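Local coordinates for extracellular solute-binding protein family 5 (Brucella melitensis, PDB 4ONY), which probably binds peptides or similar solutes in the periplasm and delivers them to an ABC transporter for import, at residues Q566-P577 against S583-T593. Numbering follows the deposited sequence.
Sequences QWVARWDRIEHP and SGYQLPAWWHT
Residues 574-575 and 591-592 pair as a two-stranded antiparallel ribbon near the C-terminus. Glu575 and Trp591 form its hydrogen-bonded pair, with Glu575 N 2.9 Å from Trp591 O and the reciprocal bond from Trp591 N to Glu575 O; Ile574 and His592 are the neighbouring non-hydrogen-bonded pair. Thr593 N extends the ladder to Arg573 O at 2.9 Å. A type I turn from Trp571 to Ile574 swings the chain out of strand 566-571 into this ribbon.

Between strand and ribbon lies the buried indole of Trp590, large enough to touch both: Val568 CG1 meets its CH2 at 3.9 Å, Ile574 CG2 abuts the edge at CE3, and His576 CB and Leu587 CD2 cover opposite faces. Arg570, salt-bridged to Asp300, reaches back through NH1 to Ile574 O (2.8 Å), tying strand to ribbon. On the face opposite Ile574 and His592, chi1 of 67° lays the Trp591 indole over Glu575 CB.

Farther along, the Gln566 amide suits both its partners: OE1 accepts Tyr585 N at 2.9 Å on a lone pair, while NE2 donates to a water shared with Ser583 O and Tyr585 O. Gly584, with phi 96° and its CA against OE1, has no space for a side chain. Val568 CG2 sits over one face of the Tyr585 ring. The arrangement is a beta hairpin with a long connection, 576-590, packed through aromatic side chains against the central strand of the sheet 274-277, 566-571, 297-302.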
ATOM      1  N   GLN A 566      -6.144  -2.274 -12.797  1.00 14.77           N
ATOM      2  CA  GLN A 566      -5.046  -1.341 -12.937  1.00 14.35           C
ATOM      3  C   GLN A 566      -5.008  -0.982 -14.425  1.00 13.98           C
ATOM      4  O   GLN A 566      -5.248  -1.843 -15.294  1.00 13.33           O
ATOM      5  CB  GLN A 566      -3.713  -1.998 -12.626  1.00 15.17           C
ATOM      6  CG  GLN A 566      -3.552  -2.585 -11.221  1.00 15.82           C
ATOM      7  CD  GLN A 566      -2.150  -3.188 -11.035  1.00 16.22           C
ATOM      8  OE1 GLN A 566      -1.760  -4.115 -11.748  1.00 15.06           O
ATOM      9  NE2 GLN A 566      -1.380  -2.642 -10.069  1.00 17.04           N
ATOM     10  N   TRP A 567      -4.676   0.265 -14.691  1.00 12.60           N
ATOM     11  CA  TRP A 567      -4.695   0.778 -16.029  1.00 12.63           C
ATOM     12  C   TRP A 567      -3.371   1.368 -16.372  1.00 11.79           C
ATOM     13  O   TRP A 567      -2.922   2.285 -15.683  1.00 11.58           O
ATOM     14  CB  TRP A 567      -5.756   1.900 -16.105  1.00 13.02           C
ATOM     15  CG  TRP A 567      -7.187   1.512 -15.978  1.00 13.36           C
ATOM     16  CD1 TRP A 567      -7.767   0.330 -16.334  1.00 13.69           C
ATOM     17  CD2 TRP A 567      -8.236   2.365 -15.574  1.00 14.04           C
ATOM     18  NE1 TRP A 567      -9.106   0.374 -16.115  1.00 14.04           N
ATOM     19  CE2 TRP A 567      -9.436   1.626 -15.674  1.00 14.62           C
ATOM     20  CE3 TRP A 567      -8.284   3.674 -15.148  1.00 14.15           C
ATOM     21  CZ2 TRP A 567     -10.683   2.177 -15.380  1.00 15.10           C
ATOM     22  CZ3 TRP A 567      -9.536   4.222 -14.797  1.00 14.91           C
ATOM     23  CH2 TRP A 567     -10.710   3.474 -14.917  1.00 14.97           C
ATOM     24  N   VAL A 568      -2.781   0.901 -17.467  1.00 11.59           N
ATOM     25  CA  VAL A 568      -1.541   1.479 -18.008  1.00 11.16           C
ATOM     26  C   VAL A 568      -1.650   1.593 -19.523  1.00 11.40           C
ATOM     27  O   VAL A 568      -1.864   0.596 -20.223  1.00 10.80           O
ATOM     28  CB  VAL A 568      -0.281   0.634 -17.678  1.00 11.02           C
ATOM     29  CG1 VAL A 568       0.958   1.346 -18.179  1.00 10.99           C
ATOM     30  CG2 VAL A 568      -0.156   0.366 -16.176  1.00 10.79           C
ATOM     31  N   ALA A 569      -1.562   2.817 -20.038  1.00 11.62           N
ATOM     32  CA  ALA A 569      -1.542   3.031 -21.476  1.00 12.08           C
ATOM     33  C   ALA A 569      -0.084   3.030 -21.874  1.00 12.51           C
ATOM     34  O   ALA A 569       0.759   3.491 -21.101  1.00 12.56           O
ATOM     35  CB  ALA A 569      -2.202   4.347 -21.861  1.00 12.51           C
ATOM     36  N   ARG A 570       0.232   2.440 -23.010  1.00 12.91           N
ATOM     37  CA  ARG A 570       1.619   2.333 -23.431  1.00 13.59           C
ATOM     38  C   ARG A 570       1.758   2.443 -24.947  1.00 14.16           C
ATOM     39  O   ARG A 570       0.912   1.923 -25.701  1.00 13.71           O
ATOM     40  CB  ARG A 570       2.239   1.024 -22.941  1.00 13.93           C
ATOM     41  CG  ARG A 570       1.730  -0.236 -23.624  1.00 14.73           C
ATOM     42  CD  ARG A 570       2.350  -1.544 -23.078  1.00 15.07           C
ATOM     43  NE  ARG A 570       1.431  -2.628 -23.364  1.00 15.33           N
ATOM     44  CZ  ARG A 570       1.365  -3.296 -24.516  1.00 16.50           C
ATOM     45  NH1 ARG A 570       2.230  -3.119 -25.515  1.00 16.81           N
ATOM     46  NH2 ARG A 570       0.431  -4.217 -24.648  1.00 17.10           N
ATOM     47  N   TRP A 571       2.817   3.117 -25.386  1.00 14.44           N
ATOM     48  CA  TRP A 571       3.256   2.991 -26.786  1.00 15.37           C
ATOM     49  C   TRP A 571       3.654   1.522 -27.050  1.00 16.42           C
ATOM     50  O   TRP A 571       4.218   0.847 -26.196  1.00 15.54           O
ATOM     51  CB  TRP A 571       4.364   3.992 -27.131  1.00 15.04           C
ATOM     52  CG  TRP A 571       3.823   5.415 -27.129  1.00 14.73           C
ATOM     53  CD1 TRP A 571       3.758   6.263 -26.060  1.00 14.41           C
ATOM     54  CD2 TRP A 571       3.286   6.132 -28.238  1.00 15.26           C
ATOM     55  NE1 TRP A 571       3.168   7.447 -26.418  1.00 14.61           N
ATOM     56  CE2 TRP A 571       2.882   7.410 -27.753  1.00 15.07           C
ATOM     57  CE3 TRP A 571       3.069   5.811 -29.583  1.00 15.41           C
ATOM     58  CZ2 TRP A 571       2.286   8.371 -28.563  1.00 15.70           C
ATOM     59  CZ3 TRP A 571       2.479   6.755 -30.393  1.00 16.22           C
ATOM     60  CH2 TRP A 571       2.081   8.041 -29.887  1.00 16.15           C
ATOM     61  N   ASP A 572       3.347   1.046 -28.241  1.00 18.71           N
ATOM     62  CA  ASP A 572       3.507  -0.366 -28.538  1.00 20.45           C
ATOM     63  C   ASP A 572       4.972  -0.830 -28.687  1.00 19.91           C
ATOM     64  O   ASP A 572       5.216  -1.997 -28.808  1.00 20.03           O
ATOM     65  CB  ASP A 572       2.662  -0.760 -29.765  1.00 22.53           C
ATOM     66  CG  ASP A 572       3.178  -0.211 -31.035  1.00 24.56           C
ATOM     67  OD1 ASP A 572       4.170   0.538 -31.081  1.00 26.33           O
ATOM     68  OD2 ASP A 572       2.574  -0.548 -32.040  1.00 30.88           O
ATOM     69  N   ARG A 573       5.923   0.097 -28.656  1.00 20.05           N
ATOM     70  CA  ARG A 573       7.331  -0.221 -28.522  1.00 19.68           C
ATOM     71  C   ARG A 573       7.713  -0.729 -27.120  1.00 18.82           C
ATOM     72  O   ARG A 573       8.846  -1.152 -26.891  1.00 18.15           O
ATOM     73  CB  ARG A 573       8.170   0.999 -28.853  1.00 20.84           C
ATOM     74  CG  ARG A 573       7.958   2.145 -27.877  1.00 21.36           C
ATOM     75  CD  ARG A 573       8.638   3.391 -28.385  1.00 22.83           C
ATOM     76  NE  ARG A 573       8.350   4.556 -27.541  1.00 23.81           N
ATOM     77  CZ  ARG A 573       7.688   5.631 -27.937  1.00 23.38           C
ATOM     78  NH1 ARG A 573       7.178   5.708 -29.149  1.00 24.27           N
ATOM     79  NH2 ARG A 573       7.507   6.612 -27.094  1.00 23.61           N
ATOM     80  N   ILE A 574       6.777  -0.681 -26.181  1.00 17.87           N
ATOM     81  CA  ILE A 574       6.980  -1.241 -24.861  1.00 17.02           C
ATOM     82  C   ILE A 574       6.141  -2.490 -24.708  1.00 17.21           C
ATOM     83  O   ILE A 574       4.937  -2.425 -24.986  1.00 16.56           O
ATOM     84  CB  ILE A 574       6.523  -0.252 -23.773  1.00 16.65           C
ATOM     85  CG1 ILE A 574       7.265   1.092 -23.912  1.00 16.91           C
ATOM     86  CG2 ILE A 574       6.741  -0.839 -22.383  1.00 16.10           C
ATOM     87  CD1 ILE A 574       8.758   1.001 -23.840  1.00 17.19           C
ATOM     88  N   GLU A 575       6.751  -3.604 -24.237  1.00 16.79           N
ATOM     89  CA  GLU A 575       6.027  -4.855 -24.009  0.70 17.35           C
ATOM     90  C   GLU A 575       6.212  -5.390 -22.593  1.00 15.90           C
ATOM     91  O   GLU A 575       7.076  -4.908 -21.838  1.00 15.01           O
ATOM     92  CB  GLU A 575       6.464  -5.876 -25.048  0.70 19.23           C
ATOM     93  CG  GLU A 575       6.088  -5.406 -26.453  0.70 21.53           C
ATOM     94  CD  GLU A 575       6.396  -6.438 -27.523  0.70 24.08           C
ATOM     95  OE1 GLU A 575       7.119  -7.410 -27.225  0.70 27.04           O
ATOM     96  OE2 GLU A 575       5.902  -6.298 -28.654  0.70 26.92           O
ATOM     97  N   HIS A 576       5.405  -6.364 -22.239  1.00 15.29           N
ATOM     98  CA  HIS A 576       5.453  -6.972 -20.906  1.00 15.42           C
ATOM     99  C   HIS A 576       5.103  -8.448 -20.982  1.00 15.42           C
ATOM    100  O   HIS A 576       4.513  -8.895 -21.978  1.00 14.80           O
ATOM    101  CB  HIS A 576       4.514  -6.248 -19.937  1.00 15.08           C
ATOM    102  CG  HIS A 576       3.086  -6.271 -20.363  1.00 15.43           C
ATOM    103  ND1 HIS A 576       2.302  -7.412 -20.317  1.00 15.45           N
ATOM    104  CD2 HIS A 576       2.295  -5.289 -20.855  1.00 15.24           C
ATOM    105  CE1 HIS A 576       1.097  -7.134 -20.767  1.00 15.68           C
ATOM    106  NE2 HIS A 576       1.062  -5.852 -21.084  1.00 15.96           N
ATOM    107  N   PRO A 577       5.466  -9.209 -19.943  1.00 15.75           N
ATOM    108  CA  PRO A 577       5.079 -10.615 -19.958  1.00 16.71           C
ATOM    109  C   PRO A 577       3.574 -10.801 -19.987  1.00 16.89           C
ATOM    110  O   PRO A 577       2.842  -9.963 -19.469  1.00 15.55           O
ATOM    111  CB  PRO A 577       5.645 -11.167 -18.648  1.00 16.18           C
ATOM    112  CG  PRO A 577       6.667 -10.206 -18.202  1.00 15.84           C
ATOM    113  CD  PRO A 577       6.247  -8.871 -18.748  1.00 15.83           C
ATOM    114  N   SER A 583       0.874  -9.085  -7.262  1.00 14.37           N
ATOM    115  CA  SER A 583       0.954  -7.650  -6.964  1.00 14.38           C
ATOM    116  C   SER A 583       0.541  -6.739  -8.111  1.00 13.55           C
ATOM    117  O   SER A 583       0.525  -5.531  -7.951  1.00 13.37           O
ATOM    118  CB  SER A 583       2.330  -7.242  -6.490  1.00 15.86           C
ATOM    119  OG  SER A 583       2.704  -7.862  -5.274  1.00 17.28           O
ATOM    120  N   GLY A 584       0.171  -7.302  -9.252  1.00 13.30           N
ATOM    121  CA  GLY A 584      -0.239  -6.491 -10.374  1.00 13.17           C
ATOM    122  C   GLY A 584       0.940  -6.288 -11.313  1.00 12.93           C
ATOM    123  O   GLY A 584       1.942  -7.001 -11.207  1.00 12.58           O
ATOM    124  N   TYR A 585       0.824  -5.357 -12.253  1.00 13.50           N
ATOM    125  CA  TYR A 585       1.863  -5.214 -13.277  1.00 13.97           C
ATOM    126  C   TYR A 585       3.191  -4.864 -12.595  1.00 14.36           C
ATOM    127  O   TYR A 585       3.203  -4.173 -11.580  1.00 14.62           O
ATOM    128  CB  TYR A 585       1.479  -4.162 -14.368  1.00 14.99           C
ATOM    129  CG  TYR A 585       1.403  -2.728 -13.803  1.00 15.00           C
ATOM    130  CD1 TYR A 585       2.534  -1.947 -13.692  1.00 15.08           C
ATOM    131  CD2 TYR A 585       0.200  -2.223 -13.357  1.00 15.37           C
ATOM    132  CE1 TYR A 585       2.478  -0.669 -13.124  1.00 16.70           C
ATOM    133  CE2 TYR A 585       0.097  -0.957 -12.804  1.00 16.06           C
ATOM    134  CZ  TYR A 585       1.246  -0.188 -12.666  1.00 17.33           C
ATOM    135  OH  TYR A 585       1.163   1.056 -12.124  1.00 19.53           O
ATOM    136  N   GLN A 586       4.304  -5.268 -13.208  1.00 14.26           N
ATOM    137  CA  GLN A 586       5.627  -5.017 -12.659  1.00 14.21           C
ATOM    138  C   GLN A 586       6.547  -4.432 -13.742  1.00 13.99           C
ATOM    139  O   GLN A 586       7.080  -5.153 -14.574  1.00 12.98           O
ATOM    140  CB  GLN A 586       6.202  -6.344 -12.174  1.00 14.44           C
ATOM    141  CG  GLN A 586       5.430  -6.999 -11.079  1.00 14.27           C
ATOM    142  CD  GLN A 586       5.447  -6.167  -9.849  1.00 14.90           C
ATOM    143  OE1 GLN A 586       6.507  -5.746  -9.404  1.00 15.51           O
ATOM    144  NE2 GLN A 586       4.269  -5.899  -9.284  1.00 14.96           N
ATOM    145  N   LEU A 587       6.689  -3.111 -13.730  1.00 14.12           N
ATOM    146  CA  LEU A 587       7.476  -2.407 -14.724  1.00 14.62           C
ATOM    147  C   LEU A 587       8.884  -2.936 -14.895  1.00 14.65           C
ATOM    148  O   LEU A 587       9.408  -2.926 -16.021  1.00 14.38           O
ATOM    149  CB  LEU A 587       7.547  -0.910 -14.420  1.00 15.55           C
ATOM    150  CG  LEU A 587       6.231  -0.152 -14.456  1.00 17.17           C
ATOM    151  CD1 LEU A 587       6.518   1.334 -14.354  1.00 18.25           C
ATOM    152  CD2 LEU A 587       5.465  -0.460 -15.758  1.00 17.41           C
ATOM    153  N   PRO A 588       9.549  -3.372 -13.786  1.00 14.59           N
ATOM    154  CA  PRO A 588      10.908  -3.882 -13.942  1.00 14.73           C
ATOM    155  C   PRO A 588      11.024  -5.151 -14.817  1.00 14.97           C
ATOM    156  O   PRO A 588      12.124  -5.500 -15.205  1.00 14.84           O
ATOM    157  CB  PRO A 588      11.338  -4.205 -12.503  1.00 14.70           C
ATOM    158  CG  PRO A 588      10.534  -3.283 -11.668  1.00 14.76           C
ATOM    159  CD  PRO A 588       9.202  -3.170 -12.370  1.00 14.32           C
ATOM    160  N   ALA A 589       9.907  -5.844 -15.069  1.00 14.50           N
ATOM    161  CA  ALA A 589       9.887  -6.974 -15.966  1.00 14.63           C
ATOM    162  C   ALA A 589       9.495  -6.594 -17.408  1.00 14.60           C
ATOM    163  O   ALA A 589       9.465  -7.465 -18.312  1.00 15.00           O
ATOM    164  CB  ALA A 589       8.927  -7.997 -15.420  1.00 14.82           C
ATOM    165  N   TRP A 590       9.194  -5.314 -17.656  1.00 13.58           N
ATOM    166  CA  TRP A 590       8.837  -4.885 -19.010  1.00 13.61           C
ATOM    167  C   TRP A 590      10.122  -4.700 -19.853  1.00 14.09           C
ATOM    168  O   TRP A 590      11.260  -4.688 -19.302  1.00 14.25           O
ATOM    169  CB  TRP A 590       7.992  -3.588 -18.963  1.00 13.47           C
ATOM    170  CG  TRP A 590       6.611  -3.830 -18.346  1.00 13.14           C
ATOM    171  CD1 TRP A 590       6.273  -4.826 -17.495  1.00 13.08           C
ATOM    172  CD2 TRP A 590       5.432  -3.059 -18.552  1.00 13.05           C
ATOM    173  NE1 TRP A 590       4.953  -4.720 -17.134  1.00 12.87           N
ATOM    174  CE2 TRP A 590       4.412  -3.640 -17.770  1.00 12.80           C
ATOM    175  CE3 TRP A 590       5.137  -1.920 -19.302  1.00 13.20           C
ATOM    176  CZ2 TRP A 590       3.119  -3.148 -17.749  1.00 12.87           C
ATOM    177  CZ3 TRP A 590       3.854  -1.401 -19.257  1.00 13.01           C
ATOM    178  CH2 TRP A 590       2.855  -2.025 -18.504  1.00 13.12           C
ATOM    179  N   TRP A 591       9.938  -4.549 -21.152  1.00 14.31           N
ATOM    180  CA  TRP A 591      11.057  -4.414 -22.100  1.00 15.32           C
ATOM    181  C   TRP A 591      10.669  -3.580 -23.309  1.00 16.06           C
ATOM    182  O   TRP A 591       9.504  -3.167 -23.485  1.00 15.82           O
ATOM    183  CB  TRP A 591      11.608  -5.799 -22.521  1.00 15.54           C
ATOM    184  CG  TRP A 591      10.682  -6.656 -23.335  1.00 15.92           C
ATOM    185  CD1 TRP A 591      10.523  -6.616 -24.685  1.00 16.46           C
ATOM    186  CD2 TRP A 591       9.787  -7.659 -22.865  1.00 16.11           C
ATOM    187  NE1 TRP A 591       9.605  -7.527 -25.088  1.00 16.93           N
ATOM    188  CE2 TRP A 591       9.125  -8.189 -23.989  1.00 16.50           C
ATOM    189  CE3 TRP A 591       9.463  -8.157 -21.605  1.00 16.09           C
ATOM    190  CZ2 TRP A 591       8.185  -9.231 -23.894  1.00 16.61           C
ATOM    191  CZ3 TRP A 591       8.502  -9.190 -21.507  1.00 15.64           C
ATOM    192  CH2 TRP A 591       7.884  -9.703 -22.640  1.00 16.15           C
ATOM    193  N   HIS A 592      11.670  -3.285 -24.121  1.00 17.79           N
ATOM    194  CA  HIS A 592      11.493  -2.550 -25.344  1.00 18.91           C
ATOM    195  C   HIS A 592      11.491  -3.554 -26.474  1.00 20.47           C
ATOM    196  O   HIS A 592      12.318  -4.468 -26.484  1.00 19.84           O
ATOM    197  CB  HIS A 592      12.636  -1.558 -25.497  1.00 19.72           C
ATOM    198  CG  HIS A 592      12.370  -0.486 -26.496  1.00 20.77           C
ATOM    199  ND1 HIS A 592      12.275  -0.727 -27.850  1.00 21.94           N
ATOM    200  CD2 HIS A 592      12.176   0.837 -26.339  1.00 21.26           C
ATOM    201  CE1 HIS A 592      12.064   0.409 -28.489  1.00 21.83           C
ATOM    202  NE2 HIS A 592      11.999   1.373 -27.594  1.00 22.18           N
ATOM    203  N   THR A 593      10.581  -3.390 -27.438  1.00 22.52           N
ATOM    204  CA  THR A 593      10.543  -4.292 -28.583  1.00 25.91           C
ATOM    205  C   THR A 593      11.811  -4.138 -29.416  1.00 27.42           C
ATOM    206  O   THR A 593      12.456  -3.098 -29.396  1.00 25.89           O
ATOM    207  CB  THR A 593       9.371  -4.021 -29.545  1.00 28.19           C
ATOM    208  OG1 THR A 593       9.415  -2.657 -29.971  1.00 30.31           O
ATOM    209  CG2 THR A 593       8.100  -4.246 -28.874  1.00 29.38           C
TER
HETATM  210  O   HOH W   1       1.428  -3.348  -9.816  1.00 19.22           O